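Local coordinates for nucleoside-diphosphate sugar epimerase (SulA family) (Corynebacterium glutamicum, PDB 3OH8), which probably acts as an NAD(P)-dependent epimerase or related oxidoreductase on nucleoside-diphosphate sugars, at residues 307-311 and 436-440; 189-194 and 231-236. All blocks are in the same frame, centred on the assembly; numbering follows the deposited sequence.

Interaction 1. Residues 307-311 and 436-440; sequences ALSGR and IAHEL
The carboxylate of E439 reaches from the helix to the turn at S309 and G310 and takes the one direct hydrogen bond between 307-311 and 436-440. G310 N donates to E439 OE1 at 2.8 Å, nearly straight at 164°, meeting the oxygen on its anti side and 18° out of the carboxylate plane. The side chain gets there by bending: E439 CG, anti to the carbonyl carbon, lies 3.7 Å from L308 O, and the bend at chi2 (-61°) turns the carboxylate to the N-H of G310.

A water makes the second polar link. It donates to E439 OE1 at 2.7 Å and also pairs with S309 OG at 2.6 Å, so OE1 is gripped by a backbone N-H and a water together. S309 OG in turn accepts from R311 N (3.0 Å), an ST turn; this hydroxyl stands anti to the backbone N and beside its own carbonyl carbon, where the N-H two residues on can find it. The ST turn and the bond to OE1 thus meet at the neighbouring residues S309 and G310.

In the fold, this turn is the exit from strand 298-308 of the Rossmann-type sheet, and helix 432-440 belongs to the C-terminal DUF1731 region, so the contact joins the two. I342 and D343 of helix 342-354, L315 of helix 314-320 and P32 also pack on E439.

Backbone closeness shows at G310, where CA lies 3.4 Å from E439 O in a CA-H...O contact. That carbonyl oxygen is buried here and has no conventional hydrogen-bond partner in the model.

The apolar contacts are looser. L308 CD1 comes to 4.4 Å from I436 CG1, while L440 turns its CD2 branch toward the CA of G310.

Interaction 2. Residues 189-194 and 231-236; sequences WDPLNP and LPTKFL
W189, P191, L192 and P194 meet L231, P232, F235 and L236 of helix 222-242, a loop-on-helix contact in the Rossmann-type domain. The W189 side chain crosses L236 at about a right angle, W189 CZ2 3.4 Å from L236 CD2 and NE1 close by, with P232 CB next to it. P191 CB touches P232 CG at 3.8 Å. P194 lies across F235, with P194 CG pressing on F235 CB at 3.6 Å. L192 brings its CD2 methyl to L231 CB.

F235 also meets backbone oxygens: P191 O sits at the edge of its ring, near the plane, and L192 O approaches F235 CE2 obliquely at 3.5 Å. With CG anti to the carbonyl carbon (chi1 -61°), the phenyl ring lies against the loop, and L231 O of its own helix rests over one face.

What shapes the loop is a type I beta turn from D190 to N193, closed by N193 N to D190 O; D190 OD1 adds a weak bond from L192 N. W189 also touches R179, L198 and A209, and L236 packs on L205 and H207 of strand 204-207.

One water bridges the two segments: it accepts from W189 NE1 in the plane of the indole, and donates to P191 O at 2.7 Å and to P232 O at 2.9 Å.

Overall arrangement
From the N terminus, the chain runs through an antiparallel sheet before entering the Rossmann-type part. Interaction 2 comes first there: after 36 residues, helix 222-242 comes back onto 189-194, which follow strand 187-188. Interaction 1 opens later, at the end of strand 298-308, and closes only at helix 432-440, spanning 124 residues. The two are in series, neither nested nor crossed. Their centres are 32 Å apart and their nearest atoms about 18 Å. Interaction 2 lies toward the periphery within one family region, whereas interaction 1 is buried nearer the chain centre and ties that region to DUF1731.

Interaction 1. Residues 307-311 and 436-440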
loop_
_atom_site.group_PDB
_atom_site.type_symbol
_atom_site.label_atom_id
_atom_site.label_comp_id
_atom_site.label_asym_id
_atom_site.label_seq_id
_atom_site.Cartn_x
_atom_site.Cartn_y
_atom_site.Cartn_z
ATOM N N ALA A 307 9.724 1.574 -5.678
ATOM C CA ALA A 307 8.726 1.112 -4.733
ATOM C C ALA A 307 8.877 -0.381 -4.488
ATOM O O ALA A 307 8.958 -1.178 -5.428
ATOM C CB ALA A 307 7.334 1.443 -5.244
ATOM N N LEU A 308 8.937 -0.764 -3.217
ATOM C CA LEU A 308 9.113 -2.166 -2.879
ATOM C C LEU A 308 7.778 -2.760 -2.479
ATOM O O LEU A 308 7.171 -2.338 -1.487
ATOM C CB LEU A 308 10.123 -2.350 -1.746
ATOM C CG LEU A 308 11.501 -1.724 -1.974
ATOM C CD1 LEU A 308 12.402 -2.097 -0.813
ATOM C CD2 LEU A 308 12.105 -2.177 -3.308
ATOM N N SER A 309 7.337 -3.742 -3.260
ATOM C CA SER A 309 6.067 -4.421 -3.022
ATOM C C SER A 309 6.242 -5.910 -3.242
ATOM O O SER A 309 6.947 -6.333 -4.164
ATOM C CB SER A 309 4.989 -3.886 -3.968
ATOM O OG SER A 309 3.879 -4.768 -4.016
ATOM N N GLY A 310 5.586 -6.707 -2.406
ATOM C CA GLY A 310 5.625 -8.147 -2.572
ATOM C C GLY A 310 4.869 -8.601 -3.809
ATOM O O GLY A 310 5.108 -9.687 -4.326
ATOM N N ARG A 311 3.945 -7.787 -4.302
ATOM C CA ARG A 311 3.100 -8.280 -5.385
ATOM C C ARG A 311 3.442 -7.772 -6.785
ATOM O O ARG A 311 2.788 -8.149 -7.750
ATOM C CB ARG A 311 1.608 -8.088 -5.088
ATOM C CG ARG A 311 1.181 -6.686 -4.756
ATOM C CD ARG A 311 -0.347 -6.572 -4.771
ATOM N NE ARG A 311 -0.996 -7.379 -3.735
ATOM C CZ ARG A 311 -1.251 -6.948 -2.502
ATOM N NH1 ARG A 311 -0.889 -5.724 -2.143
ATOM N NH2 ARG A 311 -1.867 -7.740 -1.627
ATOM N N ILE A 436 11.294 -5.114 3.573
ATOM C CA ILE A 436 11.304 -6.379 2.835
ATOM C C ILE A 436 10.647 -7.505 3.644
ATOM O O ILE A 436 9.918 -8.340 3.093
ATOM C CB ILE A 436 12.751 -6.762 2.442
ATOM C CG1 ILE A 436 13.280 -5.814 1.359
ATOM C CG2 ILE A 436 12.835 -8.202 1.957
ATOM C CD1 ILE A 436 14.793 -5.828 1.249
ATOM N N ALA A 437 10.895 -7.524 4.954
ATOM C CA ALA A 437 10.278 -8.520 5.822
ATOM C C ALA A 437 8.746 -8.412 5.762
ATOM O O ALA A 437 8.022 -9.421 5.726
ATOM C CB ALA A 437 10.775 -8.351 7.256
ATOM N N HIS A 438 8.263 -7.174 5.740
ATOM C CA HIS A 438 6.827 -6.906 5.649
ATOM C C HIS A 438 6.279 -7.379 4.308
ATOM O O HIS A 438 5.267 -8.079 4.249
ATOM C CB HIS A 438 6.559 -5.408 5.862
ATOM C CG HIS A 438 5.100 -5.042 5.873
ATOM N ND1 HIS A 438 4.236 -5.484 6.841
ATOM C CD2 HIS A 438 4.377 -4.247 5.046
ATOM C CE1 HIS A 438 3.021 -5.000 6.605
ATOM N NE2 HIS A 438 3.084 -4.245 5.522
ATOM N N GLU A 439 6.956 -7.009 3.230
ATOM C CA GLU A 439 6.442 -7.283 1.890
ATOM C C GLU A 439 6.563 -8.737 1.417
ATOM O O GLU A 439 5.729 -9.220 0.643
ATOM C CB GLU A 439 7.084 -6.325 0.889
ATOM C CG GLU A 439 6.594 -4.909 1.065
ATOM C CD GLU A 439 5.100 -4.795 0.840
ATOM O OE1 GLU A 439 4.561 -5.510 -0.040
ATOM O OE2 GLU A 439 4.467 -3.990 1.553
ATOM N N LEU A 440 7.572 -9.445 1.912
ATOM C CA LEU A 440 7.806 -10.824 1.487
ATOM C C LEU A 440 7.343 -11.846 2.528
ATOM O O LEU A 440 7.472 -13.057 2.321
ATOM C CB LEU A 440 9.286 -11.042 1.148
ATOM C CG LEU A 440 9.824 -10.186 -0.006
ATOM C CD1 LEU A 440 11.298 -10.500 -0.284
ATOM C CD2 LEU A 440 8.984 -10.396 -1.266
HETATM O O HOH W 1 2.566 -4.746 -1.758
#

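Interaction 2. Residues 189-194 and 231-236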
loop_
_atom_site.group_PDB
_atom_site.type_symbol
_atom_site.label_atom_id
_atom_site.label_comp_id
_atom_site.label_asym_id
_atom_site.label_seq_id
_atom_site.Cartn_x
_atom_site.Cartn_y
_atom_site.Cartn_z
ATOM N N TRP A 189 -11.019 7.636 -19.488
ATOM C CA TRP A 189 -10.015 8.666 -19.687
ATOM C C TRP A 189 -9.267 8.417 -20.987
ATOM O O TRP A 189 -8.622 7.385 -21.145
ATOM C CB TRP A 189 -9.039 8.694 -18.510
ATOM C CG TRP A 189 -7.843 9.585 -18.722
ATOM C CD1 TRP A 189 -7.847 10.876 -19.161
ATOM C CD2 TRP A 189 -6.474 9.248 -18.472
ATOM N NE1 TRP A 189 -6.557 11.365 -19.210
ATOM C CE2 TRP A 189 -5.699 10.381 -18.791
ATOM C CE3 TRP A 189 -5.830 8.096 -18.003
ATOM C CZ2 TRP A 189 -4.310 10.395 -18.660
ATOM C CZ3 TRP A 189 -4.453 8.115 -17.874
ATOM C CH2 TRP A 189 -3.711 9.252 -18.208
ATOM N N ASP A 190 -9.373 9.367 -21.909
ATOM C CA ASP A 190 -8.581 9.374 -23.141
ATOM C C ASP A 190 -7.405 10.309 -22.912
ATOM O O ASP A 190 -7.581 11.517 -22.884
ATOM C CB ASP A 190 -9.425 9.899 -24.302
ATOM C CG ASP A 190 -8.691 9.839 -25.634
ATOM O OD1 ASP A 190 -7.453 9.665 -25.625
ATOM O OD2 ASP A 190 -9.350 9.969 -26.691
ATOM N N PRO A 191 -6.204 9.754 -22.722
ATOM C CA PRO A 191 -5.076 10.593 -22.297
ATOM C C PRO A 191 -4.814 11.777 -23.227
ATOM O O PRO A 191 -4.460 12.859 -22.746
ATOM C CB PRO A 191 -3.890 9.628 -22.310
ATOM C CG PRO A 191 -4.508 8.269 -22.114
ATOM C CD PRO A 191 -5.828 8.335 -22.852
ATOM N N LEU A 192 -4.995 11.590 -24.532
ATOM C CA LEU A 192 -4.687 12.661 -25.483
ATOM C C LEU A 192 -5.900 13.499 -25.839
ATOM O O LEU A 192 -5.819 14.393 -26.676
ATOM C CB LEU A 192 -4.041 12.101 -26.753
ATOM C CG LEU A 192 -2.643 11.513 -26.527
ATOM C CD1 LEU A 192 -2.152 10.778 -27.761
ATOM C CD2 LEU A 192 -1.666 12.612 -26.106
ATOM N N ASN A 193 -7.025 13.209 -25.202
ATOM C CA ASN A 193 -8.233 13.975 -25.445
ATOM C C ASN A 193 -9.218 13.779 -24.304
ATOM O O ASN A 193 -10.293 13.237 -24.515
ATOM C CB ASN A 193 -8.878 13.536 -26.775
ATOM C CG ASN A 193 -10.101 14.370 -27.135
ATOM O OD1 ASN A 193 -10.193 15.543 -26.772
ATOM N ND2 ASN A 193 -11.042 13.767 -27.853
ATOM N N PRO A 194 -8.850 14.215 -23.086
ATOM C CA PRO A 194 -9.688 13.955 -21.908
ATOM C C PRO A 194 -11.013 14.733 -21.931
ATOM O O PRO A 194 -11.047 15.895 -22.342
ATOM C CB PRO A 194 -8.800 14.412 -20.742
ATOM C CG PRO A 194 -7.899 15.454 -21.352
ATOM C CD PRO A 194 -7.607 14.922 -22.732
ATOM N N LEU A 231 2.153 15.130 -22.664
ATOM C CA LEU A 231 0.873 15.675 -23.137
ATOM C C LEU A 231 -0.352 15.306 -22.241
ATOM O O LEU A 231 -1.160 16.169 -21.883
ATOM C CB LEU A 231 0.628 15.275 -24.601
ATOM C CG LEU A 231 0.839 16.324 -25.717
ATOM C CD1 LEU A 231 1.849 17.392 -25.340
ATOM C CD2 LEU A 231 1.231 15.664 -27.030
ATOM N N PRO A 232 -0.495 14.026 -21.881
ATOM C CA PRO A 232 -1.652 13.723 -21.031
ATOM C C PRO A 232 -1.615 14.491 -19.705
ATOM O O PRO A 232 -2.673 14.864 -19.175
ATOM C CB PRO A 232 -1.523 12.218 -20.790
ATOM C CG PRO A 232 -0.743 11.703 -21.990
ATOM C CD PRO A 232 0.204 12.809 -22.344
ATOM N N THR A 233 -0.416 14.712 -19.173
ATOM C CA THR A 233 -0.263 15.422 -17.907
ATOM C C THR A 233 -0.720 16.864 -18.059
ATOM O O THR A 233 -1.358 17.418 -17.168
ATOM C CB THR A 233 1.202 15.376 -17.403
ATOM O OG1 THR A 233 1.548 14.029 -17.046
ATOM C CG2 THR A 233 1.368 16.252 -16.200
ATOM N N LYS A 234 -0.405 17.462 -19.207
ATOM C CA LYS A 234 -0.780 18.839 -19.473
ATOM C C LYS A 234 -2.289 18.986 -19.635
ATOM O O LYS A 234 -2.894 19.931 -19.112
ATOM C CB LYS A 234 -0.070 19.355 -20.729
ATOM C CG LYS A 234 -0.271 20.834 -20.989
ATOM C CD LYS A 234 0.410 21.243 -22.291
ATOM C CE LYS A 234 0.069 22.671 -22.671
ATOM N NZ LYS A 234 0.679 23.040 -23.980
ATOM N N PHE A 235 -2.896 18.064 -20.373
ATOM C CA PHE A 235 -4.328 18.139 -20.617
ATOM C C PHE A 235 -5.087 17.987 -19.304
ATOM O O PHE A 235 -6.078 18.672 -19.062
ATOM C CB PHE A 235 -4.761 17.112 -21.673
ATOM C CG PHE A 235 -4.094 17.314 -23.023
ATOM C CD1 PHE A 235 -3.533 18.541 -23.353
ATOM C CD2 PHE A 235 -4.026 16.283 -23.951
ATOM C CE1 PHE A 235 -2.921 18.741 -24.593
ATOM C CE2 PHE A 235 -3.423 16.472 -25.190
ATOM C CZ PHE A 235 -2.867 17.705 -25.509
ATOM N N LEU A 236 -4.599 17.111 -18.438
ATOM C CA LEU A 236 -5.223 16.949 -17.124
ATOM C C LEU A 236 -5.042 18.238 -16.301
ATOM O O LEU A 236 -5.965 18.703 -15.630
ATOM C CB LEU A 236 -4.601 15.760 -16.388
ATOM C CG LEU A 236 -5.327 14.415 -16.216
ATOM C CD1 LEU A 236 -6.818 14.424 -16.623
ATOM C CD2 LEU A 236 -4.568 13.348 -16.930
HETATM O O HOH W 2 -5.025 13.551 -20.174
#